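PDB 3N90: thylakoid lumenal 15 kDa protein 1, chloroplastic from Arabidopsis thaliana, which is of unknown function but belongs to the pentapeptide repeat family and forms a right-handed quadrilateral beta helix in the chloroplast thylakoid lumen. Local coordinates for residues S36-A41 and A51-A56; A71-A76 and A86-A91; L63-L68 and V129-G134; S102-A107 and D139-N144. The protein carries 2 engineered substitutions. All coordinates share one frame; numbering follows the deposited sequence.

Interaction 1. Residues S36-A41 and A51-A56; sequences SILRQA and ASFFDA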
loop_
_atom_site.group_PDB
_atom_site.type_symbol
_atom_site.label_atom_id
_atom_site.label_comp_id
_atom_site.label_asym_id
_atom_site.label_seq_id
_atom_site.Cartn_x
_atom_site.Cartn_y
_atom_site.Cartn_z
ATOM N N SER A 36 -10.250 -8.699 0.089
ATOM C CA SER A 36 -10.493 -8.703 -1.353
ATOM C C SER A 36 -9.293 -9.203 -2.145
ATOM O O SER A 36 -8.150 -9.192 -1.672
ATOM C CB SER A 36 -10.914 -7.338 -1.836
ATOM O OG SER A 36 -12.215 -7.101 -1.359
ATOM N N ILE A 37 -9.567 -9.652 -3.385
ATOM C CA ILE A 37 -8.501 -10.009 -4.305
ATOM C C ILE A 37 -8.286 -8.820 -5.230
ATOM O O ILE A 37 -9.219 -8.335 -5.887
ATOM C CB ILE A 37 -8.852 -11.268 -5.160
ATOM C CG1 ILE A 37 -9.271 -12.444 -4.284
ATOM C CG2 ILE A 37 -7.626 -11.623 -6.005
ATOM C CD1 ILE A 37 -9.676 -13.691 -5.131
ATOM N N LEU A 38 -7.065 -8.307 -5.220
ATOM C CA LEU A 38 -6.697 -7.091 -5.933
ATOM C C LEU A 38 -5.453 -7.293 -6.796
ATOM O O LEU A 38 -4.644 -6.360 -6.975
ATOM C CB LEU A 38 -6.523 -5.908 -4.952
ATOM C CG LEU A 38 -7.854 -5.381 -4.403
ATOM C CD1 LEU A 38 -7.595 -4.624 -3.093
ATOM C CD2 LEU A 38 -8.516 -4.493 -5.424
ATOM N N ARG A 39 -5.258 -8.537 -7.276
ATOM C CA ARG A 39 -4.093 -8.828 -8.086
ATOM C C ARG A 39 -4.141 -7.977 -9.337
ATOM O O ARG A 39 -5.202 -7.862 -9.997
ATOM C CB ARG A 39 -4.027 -10.299 -8.508
ATOM C CG ARG A 39 -3.928 -11.272 -7.427
ATOM C CD ARG A 39 -3.445 -12.604 -8.078
ATOM N NE ARG A 39 -2.833 -13.225 -6.970
ATOM C CZ ARG A 39 -1.746 -13.935 -6.891
ATOM N NH1 ARG A 39 -0.953 -14.305 -7.923
ATOM N NH2 ARG A 39 -1.475 -14.281 -5.671
ATOM N N GLN A 40 -2.997 -7.374 -9.630
ATOM C CA GLN A 40 -2.826 -6.453 -10.763
ATOM C C GLN A 40 -3.755 -5.241 -10.777
ATOM O O GLN A 40 -3.960 -4.637 -11.833
ATOM C CB GLN A 40 -3.006 -7.211 -12.088
ATOM C CG GLN A 40 -2.033 -8.326 -12.314
ATOM C CD GLN A 40 -2.430 -9.667 -11.698
ATOM O OE1 GLN A 40 -3.583 -10.121 -11.802
ATOM N NE2 GLN A 40 -1.457 -10.323 -11.076
ATOM N N ALA A 41 -4.347 -4.889 -9.633
ATOM C CA ALA A 41 -5.260 -3.756 -9.583
ATOM C C ALA A 41 -4.436 -2.497 -9.739
ATOM O O ALA A 41 -3.274 -2.473 -9.356
ATOM C CB ALA A 41 -6.041 -3.703 -8.273
ATOM N N ALA A 51 -7.667 3.552 4.460
ATOM C CA ALA A 51 -8.296 2.406 3.748
ATOM C C ALA A 51 -7.878 1.103 4.420
ATOM O O ALA A 51 -6.800 1.051 5.019
ATOM C CB ALA A 51 -7.871 2.405 2.258
ATOM N N SER A 52 -8.698 0.048 4.331
ATOM C CA SER A 52 -8.318 -1.248 4.888
ATOM C C SER A 52 -7.976 -2.198 3.739
ATOM O O SER A 52 -8.820 -2.423 2.871
ATOM C CB SER A 52 -9.424 -1.887 5.712
ATOM O OG SER A 52 -9.050 -3.187 6.170
ATOM N N PHE A 53 -6.762 -2.711 3.759
ATOM C CA PHE A 53 -6.351 -3.870 2.875
ATOM C C PHE A 53 -6.095 -5.101 3.757
ATOM O O PHE A 53 -5.310 -5.983 3.400
ATOM C CB PHE A 53 -5.112 -3.515 2.053
ATOM C CG PHE A 53 -5.382 -2.427 1.028
ATOM C CD1 PHE A 53 -6.041 -2.727 -0.162
ATOM C CD2 PHE A 53 -5.009 -1.103 1.280
ATOM C CE1 PHE A 53 -6.291 -1.711 -1.100
ATOM C CE2 PHE A 53 -5.263 -0.099 0.363
ATOM C CZ PHE A 53 -5.896 -0.408 -0.836
ATOM N N PHE A 54 -6.820 -5.178 4.869
ATOM C CA PHE A 54 -6.634 -6.241 5.843
ATOM C C PHE A 54 -6.819 -7.628 5.182
ATOM O O PHE A 54 -7.909 -7.940 4.712
ATOM C CB PHE A 54 -7.638 -6.110 6.991
ATOM C CG PHE A 54 -7.414 -7.101 8.094
ATOM C CD1 PHE A 54 -6.652 -6.728 9.220
ATOM C CD2 PHE A 54 -7.923 -8.396 8.025
ATOM C CE1 PHE A 54 -6.413 -7.626 10.264
ATOM C CE2 PHE A 54 -7.689 -9.314 9.088
ATOM C CZ PHE A 54 -6.921 -8.908 10.204
ATOM N N ASP A 55 -5.755 -8.425 5.133
ATOM C CA ASP A 55 -5.806 -9.759 4.496
ATOM C C ASP A 55 -6.243 -9.716 3.025
ATOM O O ASP A 55 -6.762 -10.730 2.516
ATOM C CB ASP A 55 -6.742 -10.710 5.247
ATOM C CG ASP A 55 -6.128 -12.108 5.439
ATOM O OD1 ASP A 55 -5.159 -12.462 4.740
ATOM O OD2 ASP A 55 -6.575 -12.797 6.377
ATOM N N ALA A 56 -6.064 -8.574 2.361
ATOM C CA ALA A 56 -6.231 -8.492 0.899
ATOM C C ALA A 56 -5.061 -9.121 0.154
ATOM O O ALA A 56 -3.965 -9.272 0.690
ATOM C CB ALA A 56 -6.493 -7.033 0.411
#
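Leu38 and Phe53 meet inside this right-handed quadrilateral beta helix, and their side-chain contact is apolar. One branch of the leucine does the work: with CG beside the backbone N (chi1 -73°), Leu38 sends CD1 to the rim of the Phe53 ring, in the ring plane, where it lies 3.8 Å from Phe53 CE1 and just as near to CD1 of that ring. The two side chains cross at about a right angle. The same Leu38 CD1 also brushes Ala56 CB at 4.4 Å.

Backbone contacts come next. Ser36 O approaches Ala56 CA at 3.3 Å in a CA-H...O contact, and Ala56 CB is packed against that same oxygen at 3.4 Å. Ser36 and Ala56 stand twenty residues apart, one full turn of the coil, so this is the stacking of successive rungs. Backbone bonds of Ser36 and Leu38 to Asp57 run beside it. Each segment turns a corner of its rung through a type II beta turn, Leu38 to Ala41 and Phe53 to Ala56.

Ser36 OG is bonded to Thr13 O and Gln16 N, while the Phe53 ring meets Phe33 and Phe73, their planes nearly parallel to its own. With no hydrogen bond between the two segments, their direct cohesion rests on shape: a methyl at a ring edge and a small alanine admitting a close backbone.

Interaction 2. Residues A71-A76 and A86-A91; sequences ADFSLA and ANLEGA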
loop_
_atom_site.group_PDB
_atom_site.type_symbol
_atom_site.label_atom_id
_atom_site.label_comp_id
_atom_site.label_asym_id
_atom_site.label_seq_id
_atom_site.Cartn_x
_atom_site.Cartn_y
_atom_site.Cartn_z
ATOM N N ALA A 71 -3.359 3.595 6.356
ATOM C CA ALA A 71 -4.009 2.398 5.795
ATOM C C ALA A 71 -3.556 1.152 6.519
ATOM O O ALA A 71 -2.439 1.113 7.069
ATOM C CB ALA A 71 -3.717 2.273 4.326
ATOM N N ASP A 72 -4.397 0.119 6.464
ATOM C CA ASP A 72 -4.068 -1.126 7.158
ATOM C C ASP A 72 -3.699 -2.206 6.146
ATOM O O ASP A 72 -4.559 -2.632 5.363
ATOM C CB ASP A 72 -5.223 -1.594 8.001
ATOM C CG ASP A 72 -4.865 -2.809 8.876
ATOM O OD1 ASP A 72 -3.662 -3.124 9.022
ATOM O OD2 ASP A 72 -5.778 -3.437 9.419
ATOM N N PHE A 73 -2.435 -2.636 6.163
ATOM C CA PHE A 73 -2.011 -3.714 5.295
ATOM C C PHE A 73 -1.767 -4.997 6.111
ATOM O O PHE A 73 -1.118 -5.922 5.632
ATOM C CB PHE A 73 -0.729 -3.351 4.546
ATOM C CG PHE A 73 -0.916 -2.291 3.518
ATOM C CD1 PHE A 73 -1.293 -2.621 2.214
ATOM C CD2 PHE A 73 -0.698 -0.963 3.840
ATOM C CE1 PHE A 73 -1.463 -1.621 1.250
ATOM C CE2 PHE A 73 -0.868 0.018 2.893
ATOM C CZ PHE A 73 -1.245 -0.315 1.596
ATOM N N SER A 74 -2.275 -5.047 7.332
ATOM C CA SER A 74 -2.023 -6.234 8.165
ATOM C C SER A 74 -2.489 -7.479 7.425
ATOM O O SER A 74 -3.574 -7.477 6.872
ATOM C CB SER A 74 -2.729 -6.105 9.502
ATOM O OG SER A 74 -2.226 -4.950 10.167
ATOM N N LEU A 75 -1.641 -8.509 7.430
ATOM C CA LEU A 75 -1.945 -9.842 6.830
ATOM C C LEU A 75 -2.062 -9.824 5.310
ATOM O O LEU A 75 -2.362 -10.865 4.704
ATOM C CB LEU A 75 -3.235 -10.467 7.396
ATOM C CG LEU A 75 -3.443 -10.505 8.919
ATOM C CD1 LEU A 75 -4.549 -11.443 9.314
ATOM C CD2 LEU A 75 -2.158 -10.904 9.563
ATOM N N ALA A 76 -1.869 -8.661 4.695
ATOM C CA ALA A 76 -1.996 -8.557 3.243
ATOM C C ALA A 76 -0.825 -9.215 2.521
ATOM O O ALA A 76 0.325 -9.254 3.024
ATOM C CB ALA A 76 -2.128 -7.055 2.793
ATOM N N ALA A 86 4.904 6.066 -2.761
ATOM C CA ALA A 86 3.697 5.912 -2.001
ATOM C C ALA A 86 3.933 6.457 -0.601
ATOM O O ALA A 86 5.028 6.268 -0.013
ATOM C CB ALA A 86 3.270 4.426 -1.960
ATOM N N ASN A 87 2.945 7.152 -0.073
ATOM C CA ASN A 87 3.038 7.652 1.293
ATOM C C ASN A 87 2.333 6.707 2.279
ATOM O O ASN A 87 1.097 6.621 2.326
ATOM C CB ASN A 87 2.561 9.121 1.422
ATOM C CG ASN A 87 2.773 9.683 2.822
ATOM O OD1 ASN A 87 3.312 9.010 3.704
ATOM N ND2 ASN A 87 2.356 10.930 3.037
ATOM N N LEU A 88 3.120 5.927 3.038
ATOM C CA LEU A 88 2.518 5.051 4.049
ATOM C C LEU A 88 2.566 5.598 5.468
ATOM O O LEU A 88 2.465 4.845 6.421
ATOM C CB LEU A 88 3.115 3.604 3.987
ATOM C CG LEU A 88 2.899 2.900 2.639
ATOM C CD1 LEU A 88 4.065 3.167 1.696
ATOM C CD2 LEU A 88 2.765 1.416 2.830
ATOM N N GLU A 89 2.729 6.918 5.612
ATOM C CA GLU A 89 2.858 7.465 6.957
ATOM C C GLU A 89 1.770 6.939 7.896
ATOM O O GLU A 89 0.554 7.089 7.640
ATOM C CB GLU A 89 2.899 8.993 6.872
ATOM C CG GLU A 89 2.788 9.768 8.155
ATOM C CD GLU A 89 2.142 11.145 7.856
ATOM O OE1 GLU A 89 2.492 11.786 6.816
ATOM O OE2 GLU A 89 1.269 11.563 8.642
ATOM N N GLY A 90 2.187 6.278 8.980
ATOM C CA GLY A 90 1.262 5.794 9.994
ATOM C C GLY A 90 0.366 4.615 9.629
ATOM O O GLY A 90 -0.608 4.297 10.332
ATOM N N ALA A 91 0.680 3.992 8.508
ATOM C CA ALA A 91 0.006 2.736 8.145
ATOM C C ALA A 91 0.374 1.605 9.110
ATOM O O ALA A 91 1.317 1.740 9.927
ATOM C CB ALA A 91 0.345 2.344 6.682
#
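Phe73 points from its backbone toward residues 86-91, and its ring carries the side-chain part of this contact. CB starts the chain inward, and CG stands beside the backbone N, chi1 -69°, which swings one long edge of the ring across to the next segment. Along that edge, CD2 comes first and has Ala91 CB near the ring plane at 4.5 Å. CE2 follows, 3.9 Å from Leu88 CD2, the branch of the leucine that makes the touch. That methyl approaches obliquely, and the two side chains cross at about a right angle. The ring also meets Phe53 of the preceding coil with planes nearly parallel, continuing the aromatic column of the interior.

Beside this apolar pair the backbones close in. Ala91 CB lies 3.1 Å from Ala71 O, a close fit of a methyl on a carbonyl oxygen, at one of the inward alanine positions characteristic of pentapeptide repeats.

An Asx turn leads into each type II corner and overlaps its first residues. Asp72 OD1 accepts from Ser74 N at 2.9 Å, above the carboxylate plane, and from Ser74 OG at 2.6 Å on its syn lone pair, with Thr92 OG1 a further partner; Asn87 OD1 takes Glu89 N at 2.9 Å.

No helix takes part here: mid-solenoid, backbone bonds tie Asp72 to Ala51 and Phe53 on one side, Ala71 and Phe73 to Thr92 on the other.

Interaction 3. Residues L63-L68 and V129-G134; sequences LSEADL and VNATTG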
loop_
_atom_site.group_PDB
_atom_site.type_symbol
_atom_site.label_atom_id
_atom_site.label_comp_id
_atom_site.label_asym_id
_atom_site.label_seq_id
_atom_site.Cartn_x
_atom_site.Cartn_y
_atom_site.Cartn_z
ATOM N N LEU A 63 0.447 0.602 -6.589
ATOM C CA LEU A 63 0.108 1.623 -5.600
ATOM C C LEU A 63 1.058 2.866 -5.681
ATOM O O LEU A 63 1.187 3.649 -4.722
ATOM C CB LEU A 63 0.087 0.999 -4.213
ATOM C CG LEU A 63 -1.188 0.243 -3.781
ATOM C CD1 LEU A 63 -0.795 -0.425 -2.486
ATOM C CD2 LEU A 63 -2.327 1.185 -3.463
ATOM N N SER A 64 1.740 3.007 -6.809
ATOM C CA SER A 64 2.711 4.108 -6.967
ATOM C C SER A 64 2.016 5.458 -6.786
ATOM O O SER A 64 0.865 5.619 -7.196
ATOM C CB SER A 64 3.490 4.015 -8.287
ATOM O OG SER A 64 2.664 4.184 -9.413
ATOM N N GLU A 65 2.681 6.367 -6.079
ATOM C CA GLU A 65 2.174 7.719 -5.791
ATOM C C GLU A 65 0.830 7.771 -5.039
ATOM O O GLU A 65 0.164 8.820 -4.968
ATOM C CB GLU A 65 2.163 8.567 -7.090
ATOM C CG GLU A 65 3.546 9.229 -7.438
ATOM C CD GLU A 65 3.843 10.572 -6.701
ATOM O OE1 GLU A 65 3.810 10.646 -5.442
ATOM O OE2 GLU A 65 4.157 11.573 -7.390
ATOM N N ALA A 66 0.426 6.638 -4.469
ATOM C CA ALA A 66 -0.779 6.596 -3.663
ATOM C C ALA A 66 -0.603 7.265 -2.301
ATOM O O ALA A 66 0.479 7.214 -1.706
ATOM C CB ALA A 66 -1.242 5.154 -3.485
ATOM N N ASP A 67 -1.679 7.878 -1.807
ATOM C CA ASP A 67 -1.775 8.340 -0.430
ATOM C C ASP A 67 -2.312 7.194 0.409
ATOM O O ASP A 67 -3.486 6.865 0.335
ATOM C CB ASP A 67 -2.686 9.572 -0.364
ATOM C CG ASP A 67 -2.858 10.125 1.044
ATOM O OD1 ASP A 67 -2.274 9.572 2.017
ATOM O OD2 ASP A 67 -3.615 11.126 1.182
ATOM N N LEU A 68 -1.423 6.526 1.161
ATOM C CA LEU A 68 -1.776 5.369 1.999
ATOM C C LEU A 68 -1.645 5.692 3.494
ATOM O O LEU A 68 -1.507 4.801 4.315
ATOM C CB LEU A 68 -0.874 4.171 1.640
ATOM C CG LEU A 68 -0.922 3.734 0.163
ATOM C CD1 LEU A 68 0.256 2.772 -0.153
ATOM C CD2 LEU A 68 -2.289 3.123 -0.141
ATOM N N VAL A 129 13.871 8.961 -2.326
ATOM C CA VAL A 129 13.201 9.995 -1.577
ATOM C C VAL A 129 11.798 10.094 -2.146
ATOM O O VAL A 129 11.594 9.996 -3.355
ATOM C CB VAL A 129 13.876 11.404 -1.704
ATOM C CG1 VAL A 129 13.486 12.277 -0.520
ATOM C CG2 VAL A 129 15.402 11.277 -1.777
ATOM N N ASN A 130 10.860 10.289 -1.248
ATOM C CA ASN A 130 9.450 10.381 -1.598
ATOM C C ASN A 130 9.160 11.673 -2.367
ATOM O O ASN A 130 9.285 12.760 -1.783
ATOM C CB ASN A 130 8.641 10.323 -0.315
ATOM C CG ASN A 130 7.150 10.266 -0.568
ATOM O OD1 ASN A 130 6.486 11.292 -0.568
ATOM N ND2 ASN A 130 6.618 9.070 -0.778
ATOM N N ALA A 131 8.789 11.543 -3.649
ATOM C CA ALA A 131 8.487 12.700 -4.538
ATOM C C ALA A 131 7.556 13.689 -3.876
ATOM O O ALA A 131 7.501 14.854 -4.283
ATOM C CB ALA A 131 7.871 12.245 -5.848
ATOM N N THR A 132 6.806 13.205 -2.883
ATOM C CA THR A 132 5.789 13.984 -2.170
ATOM C C THR A 132 6.303 14.582 -0.878
ATOM O O THR A 132 6.120 15.771 -0.641
ATOM C CB THR A 132 4.456 13.157 -1.928
ATOM O OG1 THR A 132 3.821 12.914 -3.189
ATOM C CG2 THR A 132 3.498 13.879 -1.001
ATOM N N THR A 133 6.972 13.781 -0.046
ATOM C CA THR A 133 7.354 14.247 1.291
ATOM C C THR A 133 8.844 14.618 1.444
ATOM O O THR A 133 9.227 15.250 2.416
ATOM C CB THR A 133 7.013 13.229 2.432
ATOM O OG1 THR A 133 7.874 12.084 2.328
ATOM C CG2 THR A 133 5.528 12.803 2.414
ATOM N N GLY A 134 9.690 14.200 0.523
ATOM C CA GLY A 134 11.118 14.456 0.719
ATOM C C GLY A 134 11.682 13.783 1.984
ATOM O O GLY A 134 12.732 14.189 2.520
#
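Beside the surface meeting of Glu65 with Thr132, Asn130 OD1 holds the turn that presents the threonine. It accepts Thr133 N at 2.6 Å, in the carbonyl plane and on a lone pair, an Asx motif accompanied by a backbone bond from Gly134 N to Asn130 O, 2.7 Å. A further approach by Thr132 N is weak and doubtful.

Across the contact, Thr132 OG1 donates to Glu65 OE1 in a weak hydrogen bond of 3.2 Å. The threonine hydroxyl stands beside its own backbone N, chi1 -67°, while the glutamate chain bends at chi2, -83°, and brings its carboxylate over to it. Glu65 OE2 has Ala131 CB at 4.1 Å.

Glu65 occupies the third place of the type II turn from Leu63 to Ala66, a corner of the pentapeptide repeat coil where the side chain faces outward. The segment 129-134 belongs instead to the loop between helices 116-125 and 137-140, which folds back along the outside of the beta helix. Asn130 ND2 bonds to Gly106 O, and Ala131 N to Asn85 OD1. Thr133 OG1 reaches Asp108 OD2, a third link from this loop to the coils.

Interaction 4. Residues S102-A107 and D139-N144; sequences SNITGA and DTLLCN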
loop_
_atom_site.group_PDB
_atom_site.type_symbol
_atom_site.label_atom_id
_atom_site.label_comp_id
_atom_site.label_asym_id
_atom_site.label_seq_id
_atom_site.Cartn_x
_atom_site.Cartn_y
_atom_site.Cartn_z
ATOM N N SER A 102 8.492 -6.346 -3.903
ATOM C CA SER A 102 7.872 -5.034 -4.089
ATOM C C SER A 102 8.901 -3.927 -4.323
ATOM O O SER A 102 10.040 -4.004 -3.848
ATOM C CB SER A 102 6.932 -4.711 -2.945
ATOM O OG SER A 102 5.801 -5.591 -3.084
ATOM N N ASN A 103 8.509 -2.944 -5.116
ATOM C CA ASN A 103 9.373 -1.794 -5.368
ATOM C C ASN A 103 8.980 -0.692 -4.414
ATOM O O ASN A 103 7.875 -0.162 -4.509
ATOM C CB ASN A 103 9.230 -1.352 -6.844
ATOM C CG ASN A 103 10.047 -0.087 -7.172
ATOM O OD1 ASN A 103 10.717 0.484 -6.309
ATOM N ND2 ASN A 103 9.973 0.350 -8.425
ATOM N N ILE A 104 9.872 -0.337 -3.490
ATOM C CA ILE A 104 9.573 0.679 -2.479
ATOM C C ILE A 104 10.432 1.939 -2.602
ATOM O O ILE A 104 10.632 2.642 -1.605
ATOM C CB ILE A 104 9.657 0.139 -1.050
ATOM C CG1 ILE A 104 11.069 -0.411 -0.737
ATOM C CG2 ILE A 104 8.558 -0.937 -0.847
ATOM C CD1 ILE A 104 11.305 -0.670 0.732
ATOM N N THR A 105 10.905 2.189 -3.814
ATOM C CA THR A 105 11.745 3.353 -4.110
ATOM C C THR A 105 10.930 4.589 -3.808
ATOM O O THR A 105 9.910 4.829 -4.465
ATOM C CB THR A 105 12.148 3.413 -5.595
ATOM O OG1 THR A 105 12.866 2.237 -5.958
ATOM C CG2 THR A 105 13.055 4.653 -5.873
ATOM N N GLY A 106 11.369 5.364 -2.820
ATOM C CA GLY A 106 10.712 6.618 -2.449
ATOM C C GLY A 106 9.435 6.430 -1.649
ATOM O O GLY A 106 8.716 7.381 -1.381
ATOM N N ALA A 107 9.152 5.204 -1.207
ATOM C CA ALA A 107 8.028 5.001 -0.286
ATOM C C ALA A 107 8.266 5.631 1.098
ATOM O O ALA A 107 9.389 5.640 1.615
ATOM C CB ALA A 107 7.723 3.498 -0.145
ATOM N N ASP A 139 15.432 6.333 5.968
ATOM C CA ASP A 139 15.265 7.003 7.260
ATOM C C ASP A 139 13.929 6.708 7.890
ATOM O O ASP A 139 13.833 6.495 9.103
ATOM C CB ASP A 139 15.460 8.512 7.126
ATOM C CG ASP A 139 16.879 8.881 6.789
ATOM O OD1 ASP A 139 17.789 8.106 7.162
ATOM O OD2 ASP A 139 17.083 9.943 6.163
ATOM N N THR A 140 12.863 6.700 7.079
ATOM C CA THR A 140 11.545 6.392 7.605
ATOM C C THR A 140 11.527 4.977 8.132
ATOM O O THR A 140 10.802 4.679 9.071
ATOM C CB THR A 140 10.427 6.603 6.540
ATOM O OG1 THR A 140 10.577 5.660 5.476
ATOM C CG2 THR A 140 10.518 8.022 5.976
ATOM N N LEU A 141 12.358 4.125 7.528
ATOM C CA LEU A 141 12.504 2.726 7.939
ATOM C C LEU A 141 13.562 2.539 9.025
ATOM O O LEU A 141 13.659 1.466 9.614
ATOM C CB LEU A 141 12.903 1.859 6.729
ATOM C CG LEU A 141 11.803 1.521 5.720
ATOM C CD1 LEU A 141 12.319 0.865 4.477
ATOM C CD2 LEU A 141 10.708 0.674 6.372
ATOM N N LEU A 142 14.360 3.586 9.256
ATOM C CA LEU A 142 15.399 3.574 10.291
ATOM C C LEU A 142 16.376 2.441 10.028
ATOM O O LEU A 142 16.689 1.634 10.925
ATOM C CB LEU A 142 14.790 3.453 11.687
ATOM C CG LEU A 142 13.876 4.618 12.101
ATOM C CD1 LEU A 142 13.120 4.256 13.364
ATOM C CD2 LEU A 142 14.709 5.908 12.278
ATOM N N CYS A 143 16.851 2.381 8.786
ATOM C CA CYS A 143 17.736 1.301 8.385
ATOM C C CYS A 143 19.086 1.359 9.091
ATOM O O CYS A 143 19.592 0.320 9.497
ATOM C CB CYS A 143 17.906 1.263 6.875
ATOM S SG CYS A 143 16.339 0.866 6.044
ATOM N N ASN A 144 19.608 2.574 9.282
ATOM C CA ASN A 144 20.984 2.770 9.740
ATOM C C ASN A 144 21.067 3.526 11.087
ATOM O O ASN A 144 21.933 4.400 11.287
ATOM C CB ASN A 144 21.825 3.436 8.634
ATOM C CG ASN A 144 21.406 2.979 7.207
ATOM O OD1 ASN A 144 21.505 1.789 6.864
ATOM N ND2 ASN A 144 20.913 3.925 6.391
#
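Ile104 and Leu141 come together methyl to methyl, Ile104 CD1 lying 4.2 Å from Leu141 CD1, and their side chains slant against each other. The isoleucine reaches out from its rung because CG1 takes the crowded position between the backbone N and the carbonyl carbon, chi1 60°, and the chain then runs on extended to CD1. Leu141 comes to meet it at a slant, with CG beside its backbone N, chi1 -76°. Both side chains also lie on Leu122 of helix 116-125, so the helix shares this apolar patch.

A looser approach lies next to it. Thr140 OG1 stands 4.0 Å from Ala107 O, which makes no hydrogen bond; each has its own partners nearby. Ala107 O takes Thr137 OG1, and Thr140 OG1 is bonded to Thr137 O and Phe109 N.

The two segments are shaped differently. Residues 102-107 form a corner of the pentapeptide repeat coil: Asn103 OD1 makes an Asx turn by accepting Thr105 N at 3.0 Å, and the type II turn from Ile104 to Ala107 is closed by Ala107 N to Ile104 O, also 3.0 Å. Residues 139-144 leave the short helix 137-140 through a Schellman motif, with Leu142 at positive phi as its C-prime residue.

Thus the last short helix packs at the C-terminal end of the beta helix, together with helix 116-125, and just past the short helix the Cys143-Cys123 disulfide ties the chain to helix 116-125.

Interactions 1 and 2 are buried and alike in kind: each sets coil against coil through an inward side chain and a tight alanine, and probable backbone hydrogen bonds from Phe53 N to Asp72 O and Asp55 N to Ser74 O tie the two directly. Interaction 4 is also buried but joins the beta helix to its C-terminal helices. Interaction 3 is the surface one. It touches interaction 2, where the backbone of Asn87 probably pairs with that of Ala66 and Leu68, and meets interaction 4 where loop 129-134 lies against coil 102-107. The chemistry thus passes from coil-on-coil packing to looser methyl packing under the C-terminal helices and to one weak polar bond on the surface.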